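Local coordinates for protein beta-lactamase (Burkholderia cenocepacia, PDB 5E2G) that probably hydrolyses the amide bond of beta-lactam antibiotics to give substituted beta-amino acids, as a class C serine beta-lactamase, at residues 183-188 and 222-227. Numbering follows the deposited sequence.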
ATOM      1  N   THR A 183     -16.648  -1.554   0.763  1.00 21.17           N
ATOM      2  CA  THR A 183     -17.543  -2.571   1.298  1.00 22.16           C
ATOM      3  C   THR A 183     -17.135  -3.990   0.918  1.00 25.66           C
ATOM      4  O   THR A 183     -17.845  -4.936   1.268  1.00 31.21           O
ATOM      5  CB  THR A 183     -18.990  -2.318   0.834  1.00 23.87           C
ATOM      6  OG1 THR A 183     -19.064  -2.414  -0.590  1.00 25.89           O
ATOM      7  CG2 THR A 183     -19.462  -0.949   1.243  1.00 22.95           C
ATOM      8  N   HIS A 184     -16.027  -4.168   0.207  1.00 22.68           N
ATOM      9  CA  HIS A 184     -15.508  -5.494  -0.119  1.00 18.84           C
ATOM     10  C   HIS A 184     -14.013  -5.545   0.144  1.00 19.31           C
ATOM     11  O   HIS A 184     -13.210  -6.020  -0.663  1.00 18.26           O
ATOM     12  CB  HIS A 184     -15.880  -5.866  -1.544  1.00 24.08           C
ATOM     13  CG  HIS A 184     -17.320  -6.244  -1.685  1.00 32.75           C
ATOM     14  ND1 HIS A 184     -17.805  -7.470  -1.281  1.00 37.41           N
ATOM     15  CD2 HIS A 184     -18.389  -5.545  -2.135  1.00 36.13           C
ATOM     16  CE1 HIS A 184     -19.109  -7.516  -1.495  1.00 37.56           C
ATOM     17  NE2 HIS A 184     -19.487  -6.362  -2.012  1.00 38.81           N
ATOM     18  N   THR A 185     -13.641  -5.060   1.324  1.00 19.74           N
ATOM     19  CA  THR A 185     -12.259  -4.930   1.752  1.00 18.96           C
ATOM     20  C   THR A 185     -12.149  -5.519   3.149  1.00 18.20           C
ATOM     21  O   THR A 185     -12.948  -5.178   4.025  1.00 18.00           O
ATOM     22  CB  THR A 185     -11.816  -3.461   1.743  1.00 16.64           C
ATOM     23  OG1 THR A 185     -11.979  -2.919   0.430  1.00 18.34           O
ATOM     24  CG2 THR A 185     -10.366  -3.335   2.154  1.00 15.40           C
ATOM     25  N   TYR A 186     -11.176  -6.406   3.354  1.00 18.53           N
ATOM     26  CA  TYR A 186     -11.095  -7.165   4.595  1.00 19.54           C
ATOM     27  C   TYR A 186      -9.660  -7.300   5.073  1.00 17.29           C
ATOM     28  O   TYR A 186      -8.737  -7.447   4.270  1.00 18.49           O
ATOM     29  CB  TYR A 186     -11.690  -8.571   4.426  1.00 22.21           C
ATOM     30  CG  TYR A 186     -13.042  -8.553   3.765  1.00 23.89           C
ATOM     31  CD1 TYR A 186     -14.172  -8.143   4.467  1.00 27.47           C
ATOM     32  CD2 TYR A 186     -13.188  -8.920   2.436  1.00 22.95           C
ATOM     33  CE1 TYR A 186     -15.415  -8.113   3.866  1.00 27.89           C
ATOM     34  CE2 TYR A 186     -14.427  -8.899   1.827  1.00 24.45           C
ATOM     35  CZ  TYR A 186     -15.536  -8.490   2.545  1.00 25.59           C
ATOM     36  OH  TYR A 186     -16.768  -8.459   1.936  1.00 26.95           O
ATOM     37  N   ILE A 187      -9.484  -7.253   6.391  1.00 16.93           N
ATOM     38  CA  ILE A 187      -8.311  -7.866   7.001  1.00 17.01           C
ATOM     39  C   ILE A 187      -8.555  -9.353   7.200  1.00 22.52           C
ATOM     40  O   ILE A 187      -7.719 -10.195   6.852  1.00 22.97           O
ATOM     41  CB  ILE A 187      -7.972  -7.166   8.331  1.00 19.82           C
ATOM     42  CG1 ILE A 187      -7.612  -5.698   8.097  1.00 23.43           C
ATOM     43  CG2 ILE A 187      -6.847  -7.887   9.048  1.00 19.05           C
ATOM     44  CD1 ILE A 187      -6.414  -5.499   7.201  1.00 25.44           C
ATOM     45  N   ASN A 188      -9.718  -9.692   7.752  1.00 23.91           N
ATOM     46  CA  ASN A 188     -10.181 -11.066   7.915  1.00 22.72           C
ATOM     47  C   ASN A 188     -11.348 -11.276   6.958  1.00 21.88           C
ATOM     48  O   ASN A 188     -12.400 -10.650   7.112  1.00 20.33           O
ATOM     49  CB  ASN A 188     -10.595 -11.325   9.360  1.00 20.26           C
ATOM     50  CG  ASN A 188      -9.468 -11.079  10.331  1.00 25.79           C
ATOM     51  OD1 ASN A 188      -9.556 -10.211  11.202  1.00 28.31           O
ATOM     52  ND2 ASN A 188      -8.386 -11.834  10.179  1.00 24.58           N
ATOM     53  N   VAL A 222      -4.480  -6.957   3.745  1.00 18.37           N
ATOM     54  CA  VAL A 222      -5.674  -6.512   3.034  1.00 17.33           C
ATOM     55  C   VAL A 222      -5.943  -7.414   1.835  1.00 17.05           C
ATOM     56  O   VAL A 222      -5.062  -7.656   0.998  1.00 17.81           O
ATOM     57  CB  VAL A 222      -5.556  -5.042   2.598  1.00 17.93           C
ATOM     58  CG1 VAL A 222      -6.784  -4.656   1.811  1.00 16.48           C
ATOM     59  CG2 VAL A 222      -5.404  -4.132   3.802  1.00 16.67           C
ATOM     60  N   ARG A 223      -7.169  -7.923   1.770  1.00 18.03           N
ATOM     61  CA  ARG A 223      -7.768  -8.480   0.571  1.00 16.76           C
ATOM     62  C   ARG A 223      -8.858  -7.517   0.122  1.00 20.99           C
ATOM     63  O   ARG A 223      -9.583  -6.973   0.958  1.00 25.48           O
ATOM     64  CB  ARG A 223      -8.359  -9.861   0.851  1.00 17.31           C
ATOM     65  CG  ARG A 223      -7.394 -11.035   0.684  1.00 28.15           C
ATOM     66  CD  ARG A 223      -6.121 -10.934   1.523  1.00 26.27           C
ATOM     67  NE  ARG A 223      -6.359 -10.958   2.961  1.00 22.90           N
ATOM     68  CZ  ARG A 223      -6.325 -12.053   3.712  1.00 26.85           C
ATOM     69  NH1 ARG A 223      -6.077 -13.232   3.165  1.00 30.06           N
ATOM     70  NH2 ARG A 223      -6.547 -11.969   5.014  1.00 28.22           N
ATOM     71  N   THR A 224      -8.967  -7.277  -1.183  1.00 21.72           N
ATOM     72  CA  THR A 224      -9.907  -6.262  -1.651  1.00 21.43           C
ATOM     73  C   THR A 224     -10.198  -6.471  -3.131  1.00 20.64           C
ATOM     74  O   THR A 224      -9.582  -7.307  -3.796  1.00 21.10           O
ATOM     75  CB  THR A 224      -9.369  -4.843  -1.383  1.00 25.92           C
ATOM     76  OG1 THR A 224     -10.337  -3.863  -1.786  1.00 25.88           O
ATOM     77  CG2 THR A 224      -8.069  -4.604  -2.133  1.00 28.45           C
ATOM     78  N   THR A 225     -11.167  -5.707  -3.631  1.00 19.86           N
ATOM     79  CA  THR A 225     -11.534  -5.690  -5.039  1.00 20.84           C
ATOM     80  C   THR A 225     -10.901  -4.493  -5.735  1.00 21.00           C
ATOM     81  O   THR A 225     -10.437  -3.545  -5.097  1.00 17.54           O
ATOM     82  CB  THR A 225     -13.051  -5.619  -5.227  1.00 20.49           C
ATOM     83  OG1 THR A 225     -13.524  -4.356  -4.754  1.00 19.10           O
ATOM     84  CG2 THR A 225     -13.736  -6.722  -4.471  1.00 21.81           C
ATOM     85  N   ALA A 226     -10.916  -4.537  -7.070  1.00 18.27           N
ATOM     86  CA  ALA A 226     -10.400  -3.410  -7.833  1.00 16.92           C
ATOM     87  C   ALA A 226     -11.241  -2.172  -7.595  1.00 20.64           C
ATOM     88  O   ALA A 226     -10.706  -1.066  -7.470  1.00 19.40           O
ATOM     89  CB  ALA A 226     -10.350  -3.744  -9.321  1.00 22.45           C
ATOM     90  N   ALA A 227     -12.563  -2.342  -7.513  1.00 19.33           N
ATOM     91  CA  ALA A 227     -13.436  -1.200  -7.270  1.00 19.02           C
ATOM     92  C   ALA A 227     -13.087  -0.510  -5.956  1.00 16.83           C
ATOM     93  O   ALA A 227     -12.962   0.716  -5.901  1.00 16.60           O
ATOM     94  CB  ALA A 227     -14.898  -1.649  -7.278  1.00 20.13           C
TER
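A single antiparallel beta bridge, Y186 with R223, ties the loop that follows helix 168-180 to the short strand 223-224. The two residues form a hydrogen-bonded pair: Y186 N donates to R223 O at 2.9 Å, and R223 N returns a bond to Y186 O at 3.0 Å, both nearly straight. Beyond this bridge, R223 NH2 adds a third hydrogen bond, to I187 O at 2.8 Å. R223 bends at chi2 and chi3 (56° and 64°), which folds its guanidinium back to that oxygen; the carbonyl oxygen lies close to the guanidinium plane, at its edge. G221 O receives R223 NE and Y197 OH pairs with NH1, so the group is gripped through all three nitrogens.

Next to the bridge, T185 and T224 run side by side, their OG1 atoms 2.9 Å apart. T185 OG1 also bonds D228 OD2, while T225, at the N-cap of helix 226-235, uses its own OG1 to cap D228 N. V222 also makes apolar contacts, CG1 with T185 CG2 at 3.8 Å and CG2 with I187 CD1. Separately, H184 CB rests on T225 CG2. On its other edge, strand 223-224 pairs through V222 and T224 with I60 and F58 of the chain leading toward a probable SxxK motif, as in the serine beta-lactamase fold.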